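Local coordinates for protein pullulanase (Bacillus acidopullulyticus, PDB 2WAN) that hydrolyses alpha-1,6-glucosidic linkages in pullulan and probably in the branch points of starch and related polysaccharides, as a debranching glycoside hydrolase, at residues I214-S219 against F242-S247; Y573-S578 against S658-D663; L288-D293 against H298-R303; F592-P597 against A625-D630; S223-N228 against N249-S254. One frame throughout, in Å; residues are numbered along the deposited sequence. Where two conformers were deposited one is given.

Interaction 1 of 5, residues I214-S219 against F242-S247; sequences IALDHS and FTYIPS
Ile214 and Leu216 meet the ring of Tyr244 between the two sheets of the X25 domain, a beta sandwich. Strand 208-216, the middle strand of a three-stranded sheet, supplies the two aliphatic residues, and strand 238-245 of the four-stranded sheet supplies the ring. The backbones stay apart, as layers of a sandwich do: the closest CA pair, Ile214 and Tyr244, is separated by 7.5 Å, and side chains alone fill the distance. With CG anti to the backbone N (chi1 173°), the Tyr244 ring reaches from its own strand into the interlayer space.

The buried side is at Ile214. This residue lays its CG2 branch over one face of the ring, 4.1 Å from Tyr244 CD1, while the backbone N of Pro246 lies above the opposite face. Val251 and Ala166 also touch Ile214, and Leu191 touches Tyr244. An alanine in place of Tyr244 would probably open a gap between the sheets under Ile214 CG2 and leave the side-chain amide of Asn249, which hydrogen-bonds the phenol oxygen, without that partner.

The solvent side begins at Leu216, which is partly exposed. Here strand 208-216 ends in a type I' turn from Leu216 to Ser219, closed by Ser219 N to Leu216 O at 3.2 Å, and Asp217 stands exposed in it. Leu216 comes at about a right angle to the tyrosine side chain and meets its outer end: CD2 is 4.1 Å from Tyr244 CZ, and CD1 is 3.7 Å from Tyr244 OH.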
# COMPACT_ATOMS: atom_id res chain seq x y z
N ILE A 214 10.50 36.17 14.92
CA ILE A 214 9.61 35.10 14.48
C ILE A 214 9.97 34.78 13.04
O ILE A 214 9.88 35.64 12.16
CB ILE A 214 8.11 35.52 14.59
CG1 ILE A 214 7.71 35.81 16.05
CG2 ILE A 214 7.19 34.49 13.95
CD1 ILE A 214 7.69 34.61 16.99
N ALA A 215 10.40 33.53 12.80
CA ALA A 215 10.73 33.07 11.45
C ALA A 215 9.60 32.23 10.91
O ALA A 215 9.03 31.41 11.63
CB ALA A 215 12.04 32.28 11.45
N LEU A 216 9.29 32.43 9.63
CA LEU A 216 8.19 31.72 8.97
C LEU A 216 8.67 30.55 8.12
O LEU A 216 9.77 30.59 7.55
CB LEU A 216 7.36 32.68 8.11
CG LEU A 216 6.61 33.84 8.78
CD1 LEU A 216 5.53 34.36 7.83
CD2 LEU A 216 6.01 33.44 10.11
N ASP A 217 7.84 29.51 8.04
CA ASP A 217 8.02 28.43 7.06
C ASP A 217 9.36 27.70 7.12
O ASP A 217 9.86 27.21 6.10
CB ASP A 217 7.74 28.95 5.64
CG ASP A 217 6.38 29.63 5.52
OD1 ASP A 217 5.41 29.13 6.13
OD2 ASP A 217 6.28 30.68 4.84
N HIS A 218 9.94 27.63 8.33
CA HIS A 218 11.19 26.89 8.58
C HIS A 218 12.43 27.44 7.86
O HIS A 218 13.40 26.71 7.67
CB HIS A 218 11.02 25.39 8.29
CG HIS A 218 10.12 24.68 9.25
ND1 HIS A 218 9.34 23.60 8.88
CD2 HIS A 218 9.86 24.89 10.56
CE1 HIS A 218 8.65 23.18 9.93
NE2 HIS A 218 8.95 23.95 10.96
N SER A 219 12.40 28.71 7.47
CA SER A 219 13.60 29.34 6.90
C SER A 219 13.77 30.79 7.34
O SER A 219 12.95 31.32 8.10
CB SER A 219 13.61 29.25 5.36
OG SER A 219 12.60 30.05 4.79
N PHE A 242 4.93 34.98 23.86
CA PHE A 242 5.35 35.55 22.58
C PHE A 242 4.19 35.45 21.60
O PHE A 242 3.52 34.42 21.54
CB PHE A 242 6.57 34.80 22.03
CG PHE A 242 7.76 34.87 22.94
CD1 PHE A 242 8.71 35.88 22.80
CD2 PHE A 242 7.94 33.92 23.96
CE1 PHE A 242 9.81 35.96 23.64
CE2 PHE A 242 9.04 33.99 24.81
CZ PHE A 242 9.98 35.01 24.65
N THR A 243 3.96 36.52 20.86
CA THR A 243 2.77 36.65 20.02
C THR A 243 3.09 37.04 18.59
O THR A 243 3.92 37.91 18.34
CB THR A 243 1.80 37.70 20.63
OG1 THR A 243 1.40 37.28 21.94
CG2 THR A 243 0.56 37.86 19.78
N TYR A 244 2.43 36.37 17.64
CA TYR A 244 2.53 36.74 16.23
C TYR A 244 1.15 36.94 15.65
O TYR A 244 0.28 36.07 15.78
CB TYR A 244 3.31 35.69 15.44
CG TYR A 244 3.31 35.91 13.94
CD1 TYR A 244 3.98 37.00 13.37
CD2 TYR A 244 2.63 35.03 13.08
CE1 TYR A 244 3.98 37.20 11.99
CE2 TYR A 244 2.62 35.23 11.70
CZ TYR A 244 3.30 36.32 11.16
OH TYR A 244 3.30 36.51 9.80
N ILE A 245 0.94 38.09 15.00
CA ILE A 245 -0.34 38.40 14.37
C ILE A 245 -0.23 38.34 12.85
O ILE A 245 0.41 39.19 12.23
CB ILE A 245 -0.88 39.81 14.79
CG1 ILE A 245 -0.77 40.02 16.31
CG2 ILE A 245 -2.31 40.02 14.27
CD1 ILE A 245 -1.72 39.20 17.16
N PRO A 246 -0.85 37.31 12.23
CA PRO A 246 -0.75 37.13 10.77
C PRO A 246 -1.21 38.34 9.93
O PRO A 246 -0.56 38.67 8.94
CB PRO A 246 -1.64 35.90 10.52
CG PRO A 246 -1.55 35.12 11.80
CD PRO A 246 -1.53 36.18 12.88
N SER A 247 -2.30 39.00 10.32
CA SER A 247 -2.85 40.13 9.54
C SER A 247 -1.85 41.28 9.33
O SER A 247 -1.79 41.88 8.26
CB SER A 247 -4.14 40.68 10.16
OG SER A 247 -3.94 41.07 11.51

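Interaction 2 of 5, residues Y573-S578 against S658-D663; sequences YYRTDS and SGLSSD
Arg575 runs its side chain along residues 658-660 and ends with its guanidinium against Leu660. The start is close: the CA atoms of Arg575 and Gly659 are 6.1 Å apart, and a side chain on Gly659 would point at Arg575 CB and crowd it. From CG to NE the chain is extended (chi2 -177°, chi3 177°), which carries it straight past the glycine. CD lies 4.3 Å from Gly659 C and 3.9 Å from Leu660 N. NE has a polar and an apolar neighbour: it forms a salt bridge with Glu595, and Leu660 CB is 4.0 Å away. That same CB sits 3.9 Å from Arg575 CZ, above the centre of the guanidinium plane, as an aliphatic cover over one face. NH2 touches both leucine methyls, CD2 at 3.9 Å, and hydrogen-bonds the backbone O of Leu626. NH1 forms a salt bridge with Glu591 OE2 and comes within 4.0 Å of Ser658 OG.

Glu591 serves both segments, since it also bonds Ser658 OG and Gly659 N. Ser658 OG in turn accepts from Leu660 N at 3.0 Å, an ST turn that probably helps place the leucine over the arginine. Partners at all three nitrogens probably hold the buried charge and the rotation of its plane.

Residues 573-578 belong to the loop between helices 564-568 and 597-614, and residues 658-663 to the one between strands 647-650 and 677-679, neighbours in the eight-stranded parallel barrel of the catalytic domain.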
# COMPACT_ATOMS: atom_id res chain seq x y z
N TYR A 573 -14.77 9.41 -2.71
CA TYR A 573 -13.93 8.21 -2.54
C TYR A 573 -12.45 8.47 -2.85
O TYR A 573 -11.61 7.58 -2.65
CB TYR A 573 -14.45 7.02 -3.37
CG TYR A 573 -15.71 6.37 -2.81
CD1 TYR A 573 -15.62 5.37 -1.83
CD2 TYR A 573 -16.98 6.75 -3.27
CE1 TYR A 573 -16.78 4.76 -1.30
CE2 TYR A 573 -18.13 6.16 -2.76
CZ TYR A 573 -18.02 5.16 -1.77
OH TYR A 573 -19.17 4.56 -1.28
N TYR A 574 -12.13 9.69 -3.30
CA TYR A 574 -10.78 10.05 -3.76
C TYR A 574 -10.22 11.23 -2.96
O TYR A 574 -10.99 11.99 -2.37
CB TYR A 574 -10.82 10.47 -5.22
CG TYR A 574 -11.34 9.38 -6.12
CD1 TYR A 574 -10.51 8.34 -6.53
CD2 TYR A 574 -12.68 9.35 -6.53
CE1 TYR A 574 -10.99 7.30 -7.33
CE2 TYR A 574 -13.16 8.32 -7.34
CZ TYR A 574 -12.31 7.30 -7.74
OH TYR A 574 -12.76 6.27 -8.54
N ARG A 575 -8.90 11.40 -2.96
CA ARG A 575 -8.28 12.56 -2.31
C ARG A 575 -8.24 13.76 -3.25
O ARG A 575 -7.88 13.64 -4.42
CB ARG A 575 -6.89 12.22 -1.74
CG ARG A 575 -6.92 11.11 -0.67
CD ARG A 575 -5.54 10.81 -0.05
NE ARG A 575 -5.71 9.80 0.99
CZ ARG A 575 -5.09 8.63 1.04
NH1 ARG A 575 -4.18 8.30 0.14
NH2 ARG A 575 -5.37 7.79 2.04
N THR A 576 -8.66 14.91 -2.74
CA THR A 576 -8.60 16.15 -3.52
C THR A 576 -7.89 17.21 -2.68
O THR A 576 -7.86 17.11 -1.45
CB THR A 576 -10.00 16.65 -3.92
OG1 THR A 576 -10.78 16.88 -2.74
CG2 THR A 576 -10.72 15.64 -4.83
N ASP A 577 -7.32 18.21 -3.35
CA ASP A 577 -6.65 19.30 -2.66
C ASP A 577 -7.60 20.49 -2.47
O ASP A 577 -8.78 20.40 -2.78
CB ASP A 577 -5.35 19.72 -3.38
CG ASP A 577 -5.57 20.17 -4.82
OD1 ASP A 577 -6.66 20.67 -5.17
OD2 ASP A 577 -4.62 20.03 -5.63
N SER A 578 -7.06 21.61 -1.98
CA SER A 578 -7.91 22.75 -1.66
C SER A 578 -8.36 23.53 -2.89
O SER A 578 -9.29 24.36 -2.79
CB SER A 578 -7.22 23.64 -0.62
OG SER A 578 -7.15 22.94 0.62
N SER A 658 1.40 12.56 -2.53
CA SER A 658 0.12 12.15 -1.97
C SER A 658 -0.56 13.28 -1.20
O SER A 658 0.11 14.12 -0.59
CB SER A 658 0.29 10.93 -1.07
OG SER A 658 -0.93 10.65 -0.40
N GLY A 659 -1.89 13.28 -1.23
CA GLY A 659 -2.70 14.16 -0.39
C GLY A 659 -2.66 13.80 1.09
O GLY A 659 -2.93 14.65 1.95
N LEU A 660 -2.31 12.55 1.40
CA LEU A 660 -2.26 12.09 2.79
C LEU A 660 -1.03 12.66 3.51
O LEU A 660 0.08 12.67 2.94
CB LEU A 660 -2.23 10.56 2.84
CG LEU A 660 -2.45 9.91 4.21
CD1 LEU A 660 -3.87 10.20 4.76
CD2 LEU A 660 -2.18 8.40 4.15
N SER A 661 -1.21 13.10 4.75
CA SER A 661 -0.09 13.63 5.54
C SER A 661 0.99 12.58 5.76
O SER A 661 0.70 11.40 5.96
CB SER A 661 -0.58 14.19 6.87
OG SER A 661 -1.13 13.17 7.68
N SER A 662 2.26 13.01 5.73
CA SER A 662 3.38 12.08 5.83
C SER A 662 3.37 11.25 7.13
O SER A 662 3.91 10.15 7.16
CB SER A 662 4.73 12.80 5.64
OG SER A 662 5.22 13.31 6.86
N ASP A 663 2.73 11.78 8.18
CA ASP A 663 2.60 11.11 9.47
C ASP A 663 1.74 9.85 9.39
O ASP A 663 1.81 8.98 10.28
CB ASP A 663 1.96 12.05 10.50
CG ASP A 663 2.89 13.16 10.92
OD1 ASP A 663 3.98 13.28 10.33
OD2 ASP A 663 2.51 13.91 11.84

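Interaction 3 of 5, residues L288-D293 against H298-R303; sequences LDVAAD and HNILPR
Val290 and His298 form a hydrogen-bonded antiparallel pair, His298 N giving to Val290 O and Val290 N to His298 O, both at 2.9 Å, with Asp289 and Asn299 as the non-hydrogen-bonded pair beside it. The next bond, Ile300 N to Leu288 O at 2.8 Å, meets its carbonyl from above, 41° out of plane. Beyond it a water bridges Leu288 N and Ile300 O.

Ile300 reaches back over the opposing strand. Its CG1 lies anti to the carbonyl carbon (chi1 -49°) and chi2 is extended (167°), which carries CD1 to 3.8 Å from Val290 CB and 4.0 Å from Leu288 CB; the side chains of Val290 and Ile300 lie at about a right angle. Leu119 of strand 114-121 also touches Ile300. The two segments are arms of a beta hairpin, strands 288-292 and 295-302, and strand 142-146 lies along the outer side of the first.

On the face opposite Val290 and His298, Asp289 leans across to Asn299, its OD2 3.4 Å from Asn299 CA; its OD1 has a long, weak ion pair with Lys147. An alanine at Asp289 would probably leave Lys147 without this distant partner and uncover the backbone at Asn299. His298 bends its ring forward to the next residue, where ND1 donates to a lone pair of Asn299 O at 2.7 Å, the acceptor lying near the ring plane.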
# COMPACT_ATOMS: atom_id res chain seq x y z
N LEU A 288 -26.25 23.88 -3.35
CA LEU A 288 -25.71 24.94 -2.50
C LEU A 288 -24.68 25.74 -3.29
O LEU A 288 -23.88 25.18 -4.04
CB LEU A 288 -25.09 24.36 -1.22
CG LEU A 288 -25.85 23.25 -0.46
CD1 LEU A 288 -24.97 22.60 0.59
CD2 LEU A 288 -27.16 23.76 0.17
N ASP A 289 -24.73 27.07 -3.13
CA ASP A 289 -23.85 27.98 -3.86
C ASP A 289 -23.19 28.98 -2.93
O ASP A 289 -23.78 29.38 -1.92
CB ASP A 289 -24.62 28.73 -4.95
CG ASP A 289 -24.48 28.11 -6.32
OD1 ASP A 289 -24.45 28.86 -7.31
OD2 ASP A 289 -24.39 26.87 -6.41
N VAL A 290 -21.96 29.37 -3.26
CA VAL A 290 -21.25 30.39 -2.51
C VAL A 290 -20.77 31.48 -3.46
O VAL A 290 -20.42 31.20 -4.61
CB VAL A 290 -20.07 29.79 -1.67
CG1 VAL A 290 -19.02 29.16 -2.58
CG2 VAL A 290 -19.44 30.86 -0.76
N ALA A 291 -20.80 32.72 -2.99
CA ALA A 291 -20.30 33.85 -3.76
C ALA A 291 -19.68 34.87 -2.81
O ALA A 291 -19.89 34.81 -1.59
CB ALA A 291 -21.44 34.50 -4.56
N ALA A 292 -18.89 35.78 -3.38
CA ALA A 292 -18.41 36.97 -2.69
C ALA A 292 -18.46 38.16 -3.65
O ALA A 292 -18.51 37.97 -4.87
CB ALA A 292 -17.00 36.77 -2.16
N ASP A 293 -18.46 39.37 -3.10
CA ASP A 293 -18.50 40.60 -3.90
C ASP A 293 -17.36 40.66 -4.92
O ASP A 293 -16.18 40.57 -4.55
CB ASP A 293 -18.47 41.84 -3.00
CG ASP A 293 -19.80 42.10 -2.31
OD1 ASP A 293 -20.86 41.88 -2.95
OD2 ASP A 293 -19.80 42.53 -1.14
N HIS A 298 -19.99 29.85 -7.14
CA HIS A 298 -19.65 28.44 -7.42
C HIS A 298 -20.48 27.50 -6.55
O HIS A 298 -20.82 27.82 -5.41
CB HIS A 298 -18.16 28.17 -7.16
CG HIS A 298 -17.63 26.97 -7.88
ND1 HIS A 298 -17.71 25.69 -7.35
CD2 HIS A 298 -17.03 26.84 -9.08
CE1 HIS A 298 -17.17 24.84 -8.20
NE2 HIS A 298 -16.75 25.50 -9.26
N ASN A 299 -20.78 26.33 -7.09
CA ASN A 299 -21.39 25.26 -6.31
C ASN A 299 -20.50 24.84 -5.14
O ASN A 299 -19.26 24.88 -5.25
CB ASN A 299 -21.65 24.05 -7.21
CG ASN A 299 -22.26 22.88 -6.45
OD1 ASN A 299 -23.43 22.92 -6.06
ND2 ASN A 299 -21.47 21.84 -6.24
N ILE A 300 -21.13 24.46 -4.03
CA ILE A 300 -20.45 23.92 -2.86
C ILE A 300 -20.68 22.40 -2.85
O ILE A 300 -21.81 21.92 -2.64
CB ILE A 300 -20.99 24.50 -1.52
CG1 ILE A 300 -21.06 26.03 -1.56
CG2 ILE A 300 -20.15 24.01 -0.33
CD1 ILE A 300 -21.86 26.63 -0.40
N LEU A 301 -19.61 21.65 -3.07
CA LEU A 301 -19.71 20.19 -3.12
C LEU A 301 -19.45 19.65 -1.73
O LEU A 301 -18.46 20.02 -1.11
CB LEU A 301 -18.72 19.59 -4.11
CG LEU A 301 -18.90 18.10 -4.40
CD1 LEU A 301 -20.04 17.89 -5.40
CD2 LEU A 301 -17.59 17.53 -4.94
N PRO A 302 -20.34 18.78 -1.23
CA PRO A 302 -20.07 18.15 0.05
C PRO A 302 -18.78 17.30 -0.02
O PRO A 302 -18.61 16.52 -0.96
CB PRO A 302 -21.30 17.26 0.27
CG PRO A 302 -22.39 17.96 -0.53
CD PRO A 302 -21.68 18.41 -1.75
N ARG A 303 -17.87 17.51 0.93
CA ARG A 303 -16.67 16.67 1.03
C ARG A 303 -16.54 16.16 2.46
O ARG A 303 -17.17 15.18 2.82
CB ARG A 303 -15.40 17.40 0.53
CG ARG A 303 -14.13 16.51 0.54
CD ARG A 303 -12.90 17.22 -0.04
NE ARG A 303 -12.44 18.32 0.82
CZ ARG A 303 -11.24 18.90 0.74
NH1 ARG A 303 -10.35 18.50 -0.16
NH2 ARG A 303 -10.94 19.91 1.56
O HOH W 1 -24.37 21.61 -3.77

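Interaction 4 of 5, residues F592-P597 against A625-D630; sequences FATEHP and ALLGKD
Thr594 OG1 gives its proton to the backbone O of Leu627 at 2.6 Å, a short bond in a buried part of the catalytic domain. The hydroxyl does not come in along the carbonyl plane but from above it, 45° out. The threonine torsion (chi1 55°) stands OG1 between its own backbone N and carbonyl carbon, pointing it at Leu627 O, and leaves CG2 beside the N. CB follows the hydroxyl to 3.5 Å from Leu627 O.

The methyl does the apolar work. Thr594 CG2 lies 4.0 Å from Leu627 CD2, the two side chains meeting at about a right angle, and it also sits in plane at the edge of the Phe592 ring. From helix 629-642, Thr631 touches Thr594 and Met632 touches Leu627.

Both segments lead into helices. Residues 593-596 form a type I turn, closed by His596 N to Ala593 O at 3.0 Å, with His596 at the N-cap of helix 597-614. Gly628 is the N-cap residue of helix 629-642; its backbone angles would jam a side chain against Leu627 O, the same oxygen that accepts from Thr594.

The short bond is between neutral groups, a hydroxyl and a main-chain oxygen, with the charged Arg575 close by on Leu626 O. The link joins the approaches to two helices, and donation to Leu627 O probably sets the rotation of the threonine hydroxyl.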
# COMPACT_ATOMS: atom_id res chain seq x y z
N PHE A 592 -7.27 6.74 -3.59
CA PHE A 592 -8.44 6.41 -2.81
C PHE A 592 -8.32 7.01 -1.41
O PHE A 592 -7.27 6.87 -0.76
CB PHE A 592 -8.56 4.88 -2.75
CG PHE A 592 -9.90 4.36 -2.27
CD1 PHE A 592 -10.06 3.98 -0.95
CD2 PHE A 592 -10.96 4.23 -3.15
CE1 PHE A 592 -11.28 3.47 -0.49
CE2 PHE A 592 -12.20 3.72 -2.69
CZ PHE A 592 -12.34 3.33 -1.37
N ALA A 593 -9.37 7.69 -0.94
CA ALA A 593 -9.34 8.42 0.33
C ALA A 593 -9.71 7.56 1.55
O ALA A 593 -10.84 7.62 2.05
CB ALA A 593 -10.27 9.67 0.24
N THR A 594 -8.78 6.74 2.02
CA THR A 594 -9.04 5.86 3.17
C THR A 594 -9.28 6.60 4.49
O THR A 594 -9.78 6.00 5.45
CB THR A 594 -7.89 4.83 3.38
OG1 THR A 594 -6.66 5.56 3.51
CG2 THR A 594 -7.78 3.91 2.20
N GLU A 595 -8.93 7.89 4.55
CA GLU A 595 -9.25 8.73 5.71
C GLU A 595 -10.74 9.10 5.78
O GLU A 595 -11.20 9.69 6.77
CB GLU A 595 -8.38 10.00 5.75
CG GLU A 595 -8.72 11.08 4.71
CD GLU A 595 -8.02 10.92 3.37
OE1 GLU A 595 -7.57 9.80 3.03
OE2 GLU A 595 -7.93 11.92 2.64
N HIS A 596 -11.49 8.78 4.73
CA HIS A 596 -12.94 8.97 4.71
C HIS A 596 -13.55 7.66 5.20
O HIS A 596 -13.36 6.63 4.55
CB HIS A 596 -13.44 9.28 3.30
CG HIS A 596 -13.21 10.69 2.83
ND1 HIS A 596 -12.86 11.73 3.67
CD2 HIS A 596 -13.32 11.23 1.60
CE1 HIS A 596 -12.76 12.85 2.97
NE2 HIS A 596 -13.04 12.57 1.71
N PRO A 597 -14.28 7.68 6.33
CA PRO A 597 -14.79 6.45 6.98
C PRO A 597 -15.47 5.42 6.05
O PRO A 597 -15.17 4.22 6.15
CB PRO A 597 -15.77 6.98 8.02
CG PRO A 597 -15.14 8.32 8.42
CD PRO A 597 -14.59 8.88 7.14
N ALA A 625 1.73 2.36 1.37
CA ALA A 625 1.95 3.63 2.08
C ALA A 625 0.72 4.53 1.96
O ALA A 625 0.30 5.16 2.93
CB ALA A 625 3.19 4.35 1.53
N LEU A 626 0.13 4.57 0.76
CA LEU A 626 -1.07 5.38 0.49
C LEU A 626 -2.30 5.02 1.31
O LEU A 626 -3.20 5.87 1.49
CB LEU A 626 -1.43 5.32 -0.99
CG LEU A 626 -0.39 5.86 -1.98
CD1 LEU A 626 -0.87 5.59 -3.39
CD2 LEU A 626 -0.18 7.37 -1.77
N LEU A 627 -2.39 3.78 1.78
CA LEU A 627 -3.59 3.36 2.53
C LEU A 627 -3.63 3.94 3.94
O LEU A 627 -4.71 4.10 4.52
CB LEU A 627 -3.72 1.84 2.54
CG LEU A 627 -3.80 1.21 1.13
CD1 LEU A 627 -3.90 -0.30 1.25
CD2 LEU A 627 -4.98 1.78 0.29
N GLY A 628 -2.45 4.27 4.48
CA GLY A 628 -2.36 4.91 5.80
C GLY A 628 -2.27 3.94 6.96
O GLY A 628 -2.80 2.81 6.92
N LYS A 629 -1.58 4.37 8.02
CA LYS A 629 -1.36 3.56 9.23
C LYS A 629 -2.65 3.11 9.90
O LYS A 629 -2.80 1.94 10.22
CB LYS A 629 -0.50 4.30 10.26
CG LYS A 629 0.97 4.38 9.94
CD LYS A 629 1.65 5.46 10.79
CE LYS A 629 1.77 5.06 12.24
NZ LYS A 629 2.59 6.08 12.98
N ASP A 630 -3.57 4.06 10.12
CA ASP A 630 -4.80 3.75 10.81
C ASP A 630 -5.60 2.69 10.08
O ASP A 630 -6.11 1.75 10.69
CB ASP A 630 -5.63 5.03 11.00
CG ASP A 630 -5.02 5.97 12.06
OD1 ASP A 630 -4.03 5.58 12.71
OD2 ASP A 630 -5.55 7.09 12.23

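Interaction 5 of 5, residues S223-N228 against N249-S254; sequences SYPGNN and NQVFDS
Tyr224 and Asn249 lie flat on one another, ring plane and amide plane only 8° apart, at the surface of the X25-domain beta sandwich, where the two sheets meet. Tyr224 belongs to the three-stranded sheet, where the chain turns a corner at residues 224-227; Asn249 comes just before strand 250-253, the edge of the four-stranded sheet.

The asparagine covers a single face of the ring. Its CB stands over the middle, 3.6 Å from the centroid and 5° off the normal, a CH-pi contact, and its amide continues outward above the phenol end. Asn249 CG is 3.5 Å from Tyr224 CZ, and ND2 is 3.5 Å from Tyr224 CE2. Setting CG anti to the carbonyl carbon (chi1 -56°) sends the amide along the ring and not off its side. The amide is held from a second direction as well, because ND2 is hydrogen-bonded to Tyr244 OH; that bond probably fixes the plane on which the tyrosine rests. The stack is a surface feature, both residues being partly exposed.

Nearer the backbone Tyr224 CB meets Asn249 O, at 3.6 Å, and then Val251. The valine points at the corner: CG2 reaches Tyr224 CB at 3.8 Å, and Val251 also touches Ile214 and Tyr212 of strand 208-216. The peptide before Pro225 is cis, and the pyrrolidine ring meets the valine at about a right angle. At that crossing Pro225 CD is 3.9 Å from Val251 CB and 4.1 Å from Val251 CG1.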
# COMPACT_ATOMS: atom_id res chain seq x y z
N SER A 223 11.36 36.67 8.15
CA SER A 223 11.25 36.77 9.59
C SER A 223 10.80 38.17 9.99
O SER A 223 11.05 39.15 9.26
CB SER A 223 12.56 36.40 10.28
OG SER A 223 13.60 37.30 9.95
N TYR A 224 10.14 38.25 11.14
CA TYR A 224 9.60 39.50 11.69
C TYR A 224 10.04 39.70 13.14
O TYR A 224 10.33 38.72 13.84
CB TYR A 224 8.07 39.49 11.62
CG TYR A 224 7.55 39.39 10.21
CD1 TYR A 224 7.72 40.44 9.32
CD2 TYR A 224 6.91 38.23 9.76
CE1 TYR A 224 7.26 40.36 8.01
CE2 TYR A 224 6.43 38.14 8.46
CZ TYR A 224 6.62 39.21 7.59
OH TYR A 224 6.16 39.14 6.29
N PRO A 225 10.13 40.97 13.59
CA PRO A 225 9.94 42.21 12.80
C PRO A 225 11.14 42.54 11.91
O PRO A 225 11.85 41.64 11.48
CB PRO A 225 9.70 43.28 13.87
CG PRO A 225 10.35 42.77 15.09
CD PRO A 225 10.29 41.25 15.03
N GLY A 226 11.35 43.83 11.62
CA GLY A 226 12.48 44.24 10.79
C GLY A 226 13.83 43.90 11.41
O GLY A 226 14.76 43.51 10.71
N ASN A 227 13.91 44.01 12.73
CA ASN A 227 15.16 43.81 13.45
C ASN A 227 15.00 42.78 14.56
O ASN A 227 13.88 42.41 14.92
CB ASN A 227 15.65 45.14 14.04
CG ASN A 227 15.89 46.21 12.98
OD1 ASN A 227 16.49 45.95 11.93
ND2 ASN A 227 15.44 47.43 13.26
N ASN A 228 16.12 42.32 15.11
CA ASN A 228 16.09 41.48 16.32
C ASN A 228 15.45 42.25 17.48
O ASN A 228 15.68 43.46 17.64
CB ASN A 228 17.51 41.03 16.72
CG ASN A 228 18.23 40.23 15.63
OD1 ASN A 228 19.45 40.32 15.49
ND2 ASN A 228 17.47 39.47 14.86
N ASN A 249 1.62 41.01 10.57
CA ASN A 249 2.98 40.51 10.81
C ASN A 249 3.61 41.04 12.09
O ASN A 249 4.83 41.00 12.26
CB ASN A 249 3.90 40.79 9.62
CG ASN A 249 3.37 40.22 8.34
OD1 ASN A 249 3.27 40.92 7.33
ND2 ASN A 249 3.02 38.93 8.36
N GLN A 250 2.77 41.53 13.00
CA GLN A 250 3.24 42.10 14.25
C GLN A 250 3.74 41.04 15.22
O GLN A 250 3.19 39.94 15.28
CB GLN A 250 2.16 42.95 14.91
CG GLN A 250 2.08 44.38 14.41
CD GLN A 250 0.88 45.11 14.99
OE1 GLN A 250 -0.27 44.73 14.73
NE2 GLN A 250 1.13 46.14 15.79
N VAL A 251 4.78 41.38 15.96
CA VAL A 251 5.43 40.50 16.92
C VAL A 251 5.48 41.20 18.27
O VAL A 251 5.98 42.33 18.37
CB VAL A 251 6.86 40.12 16.46
CG1 VAL A 251 7.62 39.36 17.55
CG2 VAL A 251 6.81 39.33 15.15
N PHE A 252 4.97 40.53 19.30
CA PHE A 252 4.94 41.07 20.65
C PHE A 252 5.50 40.05 21.63
O PHE A 252 5.49 38.85 21.36
CB PHE A 252 3.50 41.38 21.09
CG PHE A 252 2.79 42.35 20.19
CD1 PHE A 252 3.04 43.72 20.29
CD2 PHE A 252 1.85 41.91 19.27
CE1 PHE A 252 2.37 44.63 19.47
CE2 PHE A 252 1.17 42.80 18.45
CZ PHE A 252 1.43 44.16 18.55
N ASP A 253 5.98 40.53 22.77
CA ASP A 253 6.19 39.68 23.94
C ASP A 253 5.55 40.34 25.15
O ASP A 253 5.31 41.55 25.14
CB ASP A 253 7.68 39.36 24.17
CG ASP A 253 8.50 40.59 24.52
OD1 ASP A 253 9.13 41.17 23.61
OD2 ASP A 253 8.54 40.97 25.72
N SER A 254 5.27 39.55 26.18
CA SER A 254 4.52 40.02 27.35
C SER A 254 5.35 40.88 28.32
O SER A 254 4.79 41.48 29.24
CB SER A 254 3.89 38.84 28.09
OG SER A 254 4.89 37.95 28.57

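From the N terminus, interactions 1 (214-219 with 242-247) and 5 (223-228 with 249-254) come first, each closing a loop of some twenty residues. They cross along the chain within the X25 domain and, with centres 8 Å apart, tie the same two sheets. Interaction 3 follows, closing the short hairpin of strands 288-292 and 295-302. Much later, interaction 2 closes the long loop from 573-578 to 658-663, and interaction 4 is nested inside it, both round the catalytic barrel, about 9 Å apart between centres. Arg303, at the end of interaction 3, reaches Thr576 of interaction 2, joining the hairpin's sheet to the catalytic domain. Interactions 1 and 5 touch none of the other three.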